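Local coordinates for YycN protein (Bacillus subtilis, PDB 1ON0) that probably transfers an acyl group, most likely acetyl from a coenzyme A thioester, to an acceptor not yet identified, and forms homodimers, at residues T2-Y16 with L62-L76. Sequence-based numbering, arbitrary orientation.
Sequences TIMLTPMQTEEFRSY and LWSLKLNEKDIVGWL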
ATOM      1  N   THR B   2      -2.970  11.590   1.968  1.00 31.81           N
ATOM      2  CA  THR B   2      -2.330  12.489   2.921  1.00 30.12           C
ATOM      3  C   THR B   2      -2.782  12.141   4.332  1.00 27.55           C
ATOM      4  O   THR B   2      -3.953  11.852   4.562  1.00 24.28           O
ATOM      5  CB  THR B   2      -2.734  13.941   2.690  1.00 43.64           C
ATOM      6  OG1 THR B   2      -3.945  14.208   3.409  1.00 45.05           O
ATOM      7  CG2 THR B   2      -2.966  14.208   1.209  1.00 42.85           C
ATOM      8  N   ILE B   3      -1.846  12.179   5.271  1.00 27.22           N
ATOM      9  CA  ILE B   3      -2.146  11.871   6.658  1.00 24.30           C
ATOM     10  C   ILE B   3      -2.200  13.170   7.440  1.00 24.38           C
ATOM     11  O   ILE B   3      -1.215  13.904   7.485  1.00 24.36           O
ATOM     12  CB  ILE B   3      -1.065  10.979   7.290  1.00 18.00           C
ATOM     13  CG1 ILE B   3      -0.901   9.706   6.465  1.00 18.82           C
ATOM     14  CG2 ILE B   3      -1.460  10.643   8.729  1.00 18.45           C
ATOM     15  CD1 ILE B   3      -2.193   8.900   6.322  1.00 10.15           C
HETATM   16  N   MSE B   4      -3.346  13.445   8.055  1.00 18.08           N
HETATM   17  CA  MSE B   4      -3.517  14.663   8.829  1.00 19.48           C
HETATM   18  C   MSE B   4      -3.283  14.464  10.310  1.00 17.79           C
HETATM   19  O   MSE B   4      -3.677  13.446  10.880  1.00 16.69           O
HETATM   20  CB  MSE B   4      -4.922  15.237   8.632  1.00 23.24           C
HETATM   21  CG  MSE B   4      -5.244  15.616   7.205  1.00 29.25           C
HETATM   22 SE   MSE B   4      -7.015  16.340   7.053  1.00 36.54          SE
HETATM   23  CE  MSE B   4      -8.019  14.707   7.042  1.00 31.54           C
ATOM     24  N   LEU B   5      -2.623  15.442  10.920  1.00 21.29           N
ATOM     25  CA  LEU B   5      -2.353  15.436  12.354  1.00 21.66           C
ATOM     26  C   LEU B   5      -3.348  16.388  13.016  1.00 22.41           C
ATOM     27  O   LEU B   5      -3.314  17.590  12.779  1.00 21.69           O
ATOM     28  CB  LEU B   5      -0.940  15.944  12.645  1.00 22.52           C
ATOM     29  CG  LEU B   5       0.177  14.916  12.788  1.00 21.76           C
ATOM     30  CD1 LEU B   5       0.447  14.303  11.448  1.00 19.49           C
ATOM     31  CD2 LEU B   5       1.423  15.577  13.351  1.00 22.23           C
ATOM     32  N   THR B   6      -4.246  15.855  13.827  1.00 24.39           N
ATOM     33  CA  THR B   6      -5.201  16.696  14.526  1.00 24.41           C
ATOM     34  C   THR B   6      -4.988  16.443  16.012  1.00 26.47           C
ATOM     35  O   THR B   6      -4.844  15.299  16.443  1.00 25.77           O
ATOM     36  CB  THR B   6      -6.666  16.332  14.187  1.00 25.65           C
ATOM     37  OG1 THR B   6      -6.810  16.217  12.768  1.00 23.53           O
ATOM     38  CG2 THR B   6      -7.614  17.411  14.705  1.00 20.62           C
ATOM     39  N   PRO B   7      -4.949  17.510  16.820  1.00 29.59           N
ATOM     40  CA  PRO B   7      -4.753  17.276  18.258  1.00 30.33           C
ATOM     41  C   PRO B   7      -5.929  16.471  18.841  1.00 29.04           C
ATOM     42  O   PRO B   7      -7.078  16.736  18.518  1.00 29.57           O
ATOM     43  CB  PRO B   7      -4.629  18.694  18.828  1.00 24.54           C
ATOM     44  CG  PRO B   7      -5.346  19.553  17.819  1.00 27.77           C
ATOM     45  CD  PRO B   7      -5.019  18.944  16.498  1.00 24.56           C
HETATM   46  N   MSE B   8      -5.641  15.470  19.666  1.00 24.11           N
HETATM   47  CA  MSE B   8      -6.702  14.650  20.251  1.00 26.54           C
HETATM   48  C   MSE B   8      -7.624  15.475  21.133  1.00 28.71           C
HETATM   49  O   MSE B   8      -7.205  16.447  21.760  1.00 27.83           O
HETATM   50  CB  MSE B   8      -6.142  13.529  21.125  1.00 29.55           C
HETATM   51  CG  MSE B   8      -5.284  12.483  20.431  1.00 30.22           C
HETATM   52 SE   MSE B   8      -5.028  10.961  21.607  1.00 30.34          SE
HETATM   53  CE  MSE B   8      -4.470  11.896  23.188  1.00 32.98           C
ATOM     54  N   GLN B   9      -8.881  15.059  21.177  1.00 25.01           N
ATOM     55  CA  GLN B   9      -9.907  15.696  21.990  1.00 29.66           C
ATOM     56  C   GLN B   9     -10.045  14.801  23.216  1.00 31.78           C
ATOM     57  O   GLN B   9      -9.694  13.621  23.166  1.00 28.79           O
ATOM     58  CB  GLN B   9     -11.237  15.704  21.247  1.00 64.20           C
ATOM     59  CG  GLN B   9     -11.176  16.246  19.837  1.00 71.20           C
ATOM     60  CD  GLN B   9     -11.308  17.748  19.797  1.00 74.61           C
ATOM     61  OE1 GLN B   9     -10.485  18.470  20.361  1.00 77.90           O
ATOM     62  NE2 GLN B   9     -12.354  18.232  19.135  1.00 77.11           N
ATOM     63  N   THR B  10     -10.579  15.352  24.301  1.00 48.51           N
ATOM     64  CA  THR B  10     -10.764  14.607  25.545  1.00 50.37           C
ATOM     65  C   THR B  10     -11.372  13.217  25.323  1.00 51.66           C
ATOM     66  O   THR B  10     -11.042  12.265  26.035  1.00 53.21           O
ATOM     67  CB  THR B  10     -11.670  15.385  26.520  1.00 69.45           C
ATOM     68  OG1 THR B  10     -13.019  15.394  26.028  1.00 68.24           O
ATOM     69  CG2 THR B  10     -11.185  16.829  26.652  1.00 68.99           C
ATOM     70  N   GLU B  11     -12.255  13.098  24.337  1.00 42.99           N
ATOM     71  CA  GLU B  11     -12.889  11.818  24.042  1.00 43.67           C
ATOM     72  C   GLU B  11     -11.819  10.815  23.612  1.00 44.32           C
ATOM     73  O   GLU B  11     -11.687   9.733  24.187  1.00 43.92           O
ATOM     74  CB  GLU B  11     -13.920  11.970  22.917  1.00 53.56           C
ATOM     75  CG  GLU B  11     -14.861  13.170  23.032  1.00 53.24           C
ATOM     76  CD  GLU B  11     -14.194  14.496  22.664  1.00 53.74           C
ATOM     77  OE1 GLU B  11     -13.392  15.022  23.463  1.00 50.37           O
ATOM     78  OE2 GLU B  11     -14.473  15.015  21.564  1.00 53.88           O
ATOM     79  N   GLU B  12     -11.054  11.192  22.593  1.00 60.75           N
ATOM     80  CA  GLU B  12      -9.997  10.341  22.056  1.00 59.39           C
ATOM     81  C   GLU B  12      -8.922   9.997  23.072  1.00 56.78           C
ATOM     82  O   GLU B  12      -8.557   8.839  23.232  1.00 57.14           O
ATOM     83  CB  GLU B  12      -9.330  11.021  20.860  1.00 52.40           C
ATOM     84  CG  GLU B  12     -10.169  11.077  19.609  1.00 55.44           C
ATOM     85  CD  GLU B  12      -9.575  12.003  18.579  1.00 57.56           C
ATOM     86  OE1 GLU B  12      -9.666  13.236  18.769  1.00 57.75           O
ATOM     87  OE2 GLU B  12      -9.005  11.498  17.589  1.00 60.63           O
ATOM     88  N   PHE B  13      -8.402  11.015  23.743  1.00 45.77           N
ATOM     89  CA  PHE B  13      -7.352  10.814  24.727  1.00 43.73           C
ATOM     90  C   PHE B  13      -7.653   9.656  25.679  1.00 42.17           C
ATOM     91  O   PHE B  13      -6.933   8.654  25.691  1.00 40.94           O
ATOM     92  CB  PHE B  13      -7.120  12.110  25.508  1.00 40.08           C
ATOM     93  CG  PHE B  13      -6.090  11.990  26.583  1.00 39.43           C
ATOM     94  CD1 PHE B  13      -4.847  11.427  26.314  1.00 38.43           C
ATOM     95  CD2 PHE B  13      -6.371  12.417  27.875  1.00 40.38           C
ATOM     96  CE1 PHE B  13      -3.903  11.287  27.313  1.00 37.24           C
ATOM     97  CE2 PHE B  13      -5.432  12.281  28.887  1.00 38.97           C
ATOM     98  CZ  PHE B  13      -4.196  11.714  28.605  1.00 40.07           C
ATOM     99  N   ARG B  14      -8.720   9.789  26.463  1.00 37.37           N
ATOM    100  CA  ARG B  14      -9.112   8.757  27.420  1.00 34.98           C
ATOM    101  C   ARG B  14      -9.106   7.345  26.802  1.00 33.11           C
ATOM    102  O   ARG B  14      -8.562   6.410  27.394  1.00 31.69           O
ATOM    103  CB  ARG B  14     -10.480   9.119  28.023  1.00 36.22           C
ATOM    104  CG  ARG B  14     -10.470  10.481  28.754  1.00 36.37           C
ATOM    105  CD  ARG B  14     -11.792  10.786  29.450  1.00 37.47           C
ATOM    106  NE  ARG B  14     -12.100   9.769  30.454  1.00 39.60           N
ATOM    107  CZ  ARG B  14     -11.548   9.718  31.661  1.00 39.91           C
ATOM    108  NH1 ARG B  14     -10.666  10.636  32.032  1.00 42.51           N
ATOM    109  NH2 ARG B  14     -11.849   8.725  32.482  1.00 42.01           N
ATOM    110  N   SER B  15      -9.684   7.209  25.609  1.00 28.14           N
ATOM    111  CA  SER B  15      -9.731   5.938  24.878  1.00 28.40           C
ATOM    112  C   SER B  15      -8.335   5.555  24.401  1.00 28.16           C
ATOM    113  O   SER B  15      -7.989   4.377  24.305  1.00 27.86           O
ATOM    114  CB  SER B  15     -10.646   6.051  23.653  1.00 54.59           C
ATOM    115  OG  SER B  15     -11.988   6.340  24.020  1.00 58.91           O
ATOM    116  N   TYR B  16      -7.540   6.560  24.068  1.00 40.35           N
ATOM    117  CA  TYR B  16      -6.174   6.311  23.626  1.00 41.59           C
ATOM    118  C   TYR B  16      -5.370   5.805  24.833  1.00 42.39           C
ATOM    119  O   TYR B  16      -4.642   4.816  24.727  1.00 43.60           O
ATOM    120  CB  TYR B  16      -5.534   7.597  23.081  1.00 28.63           C
ATOM    121  CG  TYR B  16      -4.023   7.530  23.011  1.00 24.95           C
ATOM    122  CD1 TYR B  16      -3.380   6.737  22.073  1.00 20.65           C
ATOM    123  CD2 TYR B  16      -3.237   8.234  23.920  1.00 25.41           C
ATOM    124  CE1 TYR B  16      -1.987   6.645  22.049  1.00 23.60           C
ATOM    125  CE2 TYR B  16      -1.842   8.143  23.906  1.00 23.15           C
ATOM    126  CZ  TYR B  16      -1.230   7.352  22.972  1.00 22.64           C
ATOM    127  OH  TYR B  16       0.135   7.252  22.961  1.00 23.87           O
ATOM    128  N   LEU B  62      -0.290  15.235  21.552  1.00 25.83           N
ATOM    129  CA  LEU B  62      -0.861  13.969  21.134  1.00 25.93           C
ATOM    130  C   LEU B  62      -1.809  14.307  19.994  1.00 24.19           C
ATOM    131  O   LEU B  62      -2.676  15.175  20.121  1.00 22.99           O
ATOM    132  CB  LEU B  62      -1.581  13.281  22.309  1.00 26.03           C
ATOM    133  CG  LEU B  62      -0.678  12.776  23.454  1.00 27.04           C
ATOM    134  CD1 LEU B  62      -0.262  13.948  24.345  1.00 24.53           C
ATOM    135  CD2 LEU B  62      -1.412  11.733  24.283  1.00 23.90           C
ATOM    136  N   TRP B  63      -1.598  13.637  18.868  1.00 20.74           N
ATOM    137  CA  TRP B  63      -2.378  13.843  17.645  1.00 19.82           C
ATOM    138  C   TRP B  63      -3.051  12.562  17.176  1.00 19.69           C
ATOM    139  O   TRP B  63      -2.539  11.461  17.390  1.00 18.89           O
ATOM    140  CB  TRP B  63      -1.458  14.301  16.502  1.00 23.25           C
ATOM    141  CG  TRP B  63      -0.840  15.670  16.642  1.00 24.32           C
ATOM    142  CD1 TRP B  63      -1.489  16.866  16.591  1.00 25.70           C
ATOM    143  CD2 TRP B  63       0.550  15.974  16.814  1.00 26.36           C
ATOM    144  NE1 TRP B  63      -0.592  17.898  16.715  1.00 25.99           N
ATOM    145  CE2 TRP B  63       0.668  17.380  16.851  1.00 24.90           C
ATOM    146  CE3 TRP B  63       1.711  15.192  16.934  1.00 26.74           C
ATOM    147  CZ2 TRP B  63       1.895  18.027  17.009  1.00 25.21           C
ATOM    148  CZ3 TRP B  63       2.936  15.838  17.091  1.00 25.98           C
ATOM    149  CH2 TRP B  63       3.015  17.242  17.124  1.00 27.08           C
ATOM    150  N   SER B  64      -4.195  12.706  16.524  1.00 27.11           N
ATOM    151  CA  SER B  64      -4.890  11.557  15.960  1.00 27.28           C
ATOM    152  C   SER B  64      -4.530  11.661  14.490  1.00 27.59           C
ATOM    153  O   SER B  64      -4.700  12.729  13.897  1.00 29.53           O
ATOM    154  CB  SER B  64      -6.394  11.706  16.098  1.00 22.63           C
ATOM    155  OG  SER B  64      -6.821  12.831  15.368  1.00 22.32           O
ATOM    156  N   LEU B  65      -4.010  10.586  13.902  1.00 26.15           N
ATOM    157  CA  LEU B  65      -3.654  10.612  12.480  1.00 24.51           C
ATOM    158  C   LEU B  65      -4.885  10.245  11.663  1.00 24.29           C
ATOM    159  O   LEU B  65      -5.458   9.176  11.851  1.00 25.60           O
ATOM    160  CB  LEU B  65      -2.535   9.606  12.188  1.00 15.59           C
ATOM    161  CG  LEU B  65      -1.347   9.727  13.143  1.00 12.39           C
ATOM    162  CD1 LEU B  65      -0.418   8.531  12.997  1.00 13.44           C
ATOM    163  CD2 LEU B  65      -0.629  11.042  12.869  1.00 15.15           C
ATOM    164  N   LYS B  66      -5.279  11.133  10.756  1.00 20.30           N
ATOM    165  CA  LYS B  66      -6.442  10.914   9.904  1.00 21.73           C
ATOM    166  C   LYS B  66      -6.064  10.848   8.426  1.00 22.79           C
ATOM    167  O   LYS B  66      -5.174  11.565   7.975  1.00 21.62           O
ATOM    168  CB  LYS B  66      -7.475  12.030  10.104  1.00 26.11           C
ATOM    169  CG  LYS B  66      -8.176  12.032  11.462  1.00 28.60           C
ATOM    170  CD  LYS B  66      -9.414  12.914  11.396  1.00 31.36           C
ATOM    171  CE  LYS B  66     -10.170  12.957  12.703  1.00 33.91           C
ATOM    172  NZ  LYS B  66     -11.445  13.723  12.525  1.00 34.66           N
ATOM    173  N   LEU B  67      -6.745   9.985   7.674  1.00 29.91           N
ATOM    174  CA  LEU B  67      -6.485   9.836   6.239  1.00 32.11           C
ATOM    175  C   LEU B  67      -7.459  10.799   5.581  1.00 33.47           C
ATOM    176  O   LEU B  67      -7.232  11.324   4.488  1.00 34.69           O
ATOM    177  CB  LEU B  67      -6.766   8.387   5.811  1.00 30.14           C
ATOM    178  CG  LEU B  67      -6.336   7.765   4.472  1.00 31.71           C
ATOM    179  CD1 LEU B  67      -7.545   7.617   3.578  1.00 29.84           C
ATOM    180  CD2 LEU B  67      -5.234   8.574   3.807  1.00 30.53           C
ATOM    181  N   ASN B  68      -8.546  11.038   6.291  1.00 29.99           N
ATOM    182  CA  ASN B  68      -9.581  11.927   5.830  1.00 31.34           C
ATOM    183  C   ASN B  68     -10.436  12.176   7.053  1.00 33.79           C
ATOM    184  O   ASN B  68     -10.109  11.714   8.151  1.00 34.06           O
ATOM    185  CB  ASN B  68     -10.393  11.274   4.704  1.00 28.39           C
ATOM    186  CG  ASN B  68     -10.807   9.859   5.032  1.00 29.72           C
ATOM    187  OD1 ASN B  68     -11.609   9.637   5.928  1.00 31.39           O
ATOM    188  ND2 ASN B  68     -10.249   8.890   4.312  1.00 28.84           N
ATOM    189  N   GLU B  69     -11.532  12.898   6.879  1.00 35.05           N
ATOM    190  CA  GLU B  69     -12.385  13.214   8.004  1.00 35.28           C
ATOM    191  C   GLU B  69     -13.116  12.037   8.589  1.00 36.12           C
ATOM    192  O   GLU B  69     -13.899  12.202   9.516  1.00 38.73           O
ATOM    193  CB  GLU B  69     -13.372  14.300   7.590  1.00 40.11           C
ATOM    194  CG  GLU B  69     -12.659  15.511   7.069  1.00 41.01           C
ATOM    195  CD  GLU B  69     -11.622  16.012   8.059  1.00 40.46           C
ATOM    196  OE1 GLU B  69     -10.677  16.699   7.624  1.00 41.73           O
ATOM    197  OE2 GLU B  69     -11.759  15.716   9.268  1.00 39.89           O
ATOM    198  N   LYS B  70     -12.864  10.845   8.070  1.00 37.93           N
ATOM    199  CA  LYS B  70     -13.568   9.675   8.579  1.00 38.48           C
ATOM    200  C   LYS B  70     -12.626   8.595   9.084  1.00 36.85           C
ATOM    201  O   LYS B  70     -12.808   8.052  10.173  1.00 39.62           O
ATOM    202  CB  LYS B  70     -14.468   9.089   7.483  1.00 44.68           C
ATOM    203  CG  LYS B  70     -15.972   9.189   7.752  1.00 49.08           C
ATOM    204  CD  LYS B  70     -16.511   8.009   8.579  1.00 50.53           C
ATOM    205  CE  LYS B  70     -18.038   8.084   8.721  1.00 53.17           C
ATOM    206  NZ  LYS B  70     -18.651   6.887   9.369  1.00 53.14           N
ATOM    207  N   ASP B  71     -11.606   8.300   8.292  1.00 31.92           N
ATOM    208  CA  ASP B  71     -10.665   7.269   8.652  1.00 28.08           C
ATOM    209  C   ASP B  71      -9.518   7.722   9.534  1.00 26.86           C
ATOM    210  O   ASP B  71      -8.597   8.391   9.074  1.00 26.95           O
ATOM    211  CB  ASP B  71     -10.135   6.607   7.383  1.00 24.82           C
ATOM    212  CG  ASP B  71     -11.240   5.934   6.589  1.00 23.08           C
ATOM    213  OD1 ASP B  71     -11.653   6.466   5.543  1.00 22.40           O
ATOM    214  OD2 ASP B  71     -11.721   4.875   7.027  1.00 24.54           O
ATOM    215  N   ILE B  72      -9.589   7.346  10.810  1.00 26.66           N
ATOM    216  CA  ILE B  72      -8.545   7.679  11.763  1.00 26.12           C
ATOM    217  C   ILE B  72      -7.584   6.496  11.775  1.00 25.02           C
ATOM    218  O   ILE B  72      -7.805   5.505  12.469  1.00 28.67           O
ATOM    219  CB  ILE B  72      -9.115   7.902  13.171  1.00 23.90           C
ATOM    220  CG1 ILE B  72     -10.256   8.914  13.115  1.00 22.54           C
ATOM    221  CG2 ILE B  72      -8.003   8.432  14.097  1.00 24.58           C
ATOM    222  CD1 ILE B  72     -11.178   8.883  14.343  1.00 22.84           C
ATOM    223  N   VAL B  73      -6.517   6.621  10.991  1.00 24.20           N
ATOM    224  CA  VAL B  73      -5.508   5.580  10.824  1.00 22.01           C
ATOM    225  C   VAL B  73      -4.642   5.240  12.040  1.00 21.11           C
ATOM    226  O   VAL B  73      -4.190   4.090  12.184  1.00 19.34           O
ATOM    227  CB  VAL B  73      -4.582   5.934   9.651  1.00 20.10           C
ATOM    228  CG1 VAL B  73      -5.418   6.211   8.404  1.00 20.15           C
ATOM    229  CG2 VAL B  73      -3.732   7.148   9.991  1.00 18.67           C
ATOM    230  N   GLY B  74      -4.408   6.232  12.899  1.00 17.92           N
ATOM    231  CA  GLY B  74      -3.596   6.013  14.083  1.00 19.96           C
ATOM    232  C   GLY B  74      -3.462   7.157  15.086  1.00 19.36           C
ATOM    233  O   GLY B  74      -4.333   8.015  15.212  1.00 21.78           O
ATOM    234  N   TRP B  75      -2.337   7.163  15.790  1.00 18.33           N
ATOM    235  CA  TRP B  75      -2.046   8.137  16.837  1.00 17.52           C
ATOM    236  C   TRP B  75      -0.573   8.540  16.769  1.00 18.72           C
ATOM    237  O   TRP B  75       0.263   7.819  16.222  1.00 17.78           O
ATOM    238  CB  TRP B  75      -2.323   7.483  18.192  1.00 20.79           C
ATOM    239  CG  TRP B  75      -1.495   6.238  18.394  1.00 22.10           C
ATOM    240  CD1 TRP B  75      -0.226   6.169  18.924  1.00 20.76           C
ATOM    241  CD2 TRP B  75      -1.836   4.896  18.008  1.00 23.14           C
ATOM    242  NE1 TRP B  75       0.231   4.882  18.886  1.00 21.23           N
ATOM    243  CE2 TRP B  75      -0.730   4.077  18.330  1.00 21.85           C
ATOM    244  CE3 TRP B  75      -2.964   4.307  17.415  1.00 22.52           C
ATOM    245  CZ2 TRP B  75      -0.722   2.688  18.085  1.00 23.06           C
ATOM    246  CZ3 TRP B  75      -2.957   2.929  17.169  1.00 22.90           C
ATOM    247  CH2 TRP B  75      -1.840   2.136  17.502  1.00 22.88           C
ATOM    248  N   LEU B  76      -0.250   9.684  17.346  1.00 23.60           N
ATOM    249  CA  LEU B  76       1.125  10.161  17.350  1.00 22.84           C
ATOM    250  C   LEU B  76       1.263  11.030  18.588  1.00 23.15           C
ATOM    251  O   LEU B  76       0.499  11.965  18.779  1.00 24.42           O
ATOM    252  CB  LEU B  76       1.386  11.002  16.106  1.00 23.44           C
ATOM    253  CG  LEU B  76       2.820  11.179  15.606  1.00 27.05           C
ATOM    254  CD1 LEU B  76       2.954  12.599  15.085  1.00 25.39           C
ATOM    255  CD2 LEU B  76       3.846  10.903  16.699  1.00 22.67           C
TER
HETATM  256  O   HOH W   1      -8.597  14.637  16.667  1.00 32.77           O
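Leu5 lays its CD2 methyl over one face of the Trp63 indole, 3.8 Å from the centroid of the six-membered ring, a CH-pi contact 21° off the ring normal. Strand 4-7 is an outermost strand, within this chain, of the GNAT-fold sheet, and runs antiparallel to strand 62-66 before the chain enters helix 10-31. The other methyl of Leu5, CD1, lies alongside Leu65 CD2, and Ala112 and Ala116 of helix 105-119 pack on the same leucine. Beyond it, Ile3 sets CG2 on Leu65 CB and CD1 near Leu67 CD2. Without the indole, as with an alanine at Trp63, Leu5 CD2 is likely to lose the aromatic face it rests on, and a gap to open beside Pro7 N, now at the indole edge.

On the helix side, Leu62 CD2 is the meeting point: it touches Tyr16 CE2 at 3.6 Å, Phe13 CE1 and the methyl of selenomethionine Met8. Tyr16 swings its ring toward the sheet because chi1, at 162°, sets CG opposite the main-chain nitrogen; its CE1 meets Trp75 CD1, the rings oblique at 44°, while its OH hydrogen-bonds to Asp93 OD2 on strand 88-96.

Paired backbone hydrogen bonds join Met4 to Lys66 and Thr6 to Ser64, and Met8 N continues the pattern to Leu62 O at 3.0 Å. Farther along the same helix-facing side, at Ser64, the contact turns polar. Glu12 OE1 takes the N-H of N-cap Gln9 from above the carboxylate plane and accepts a hydrogen bond from a water oxygen 2.7 Å away. That water donates to Pro7 O as well and accepts from Ser64 OG at 2.8 Å.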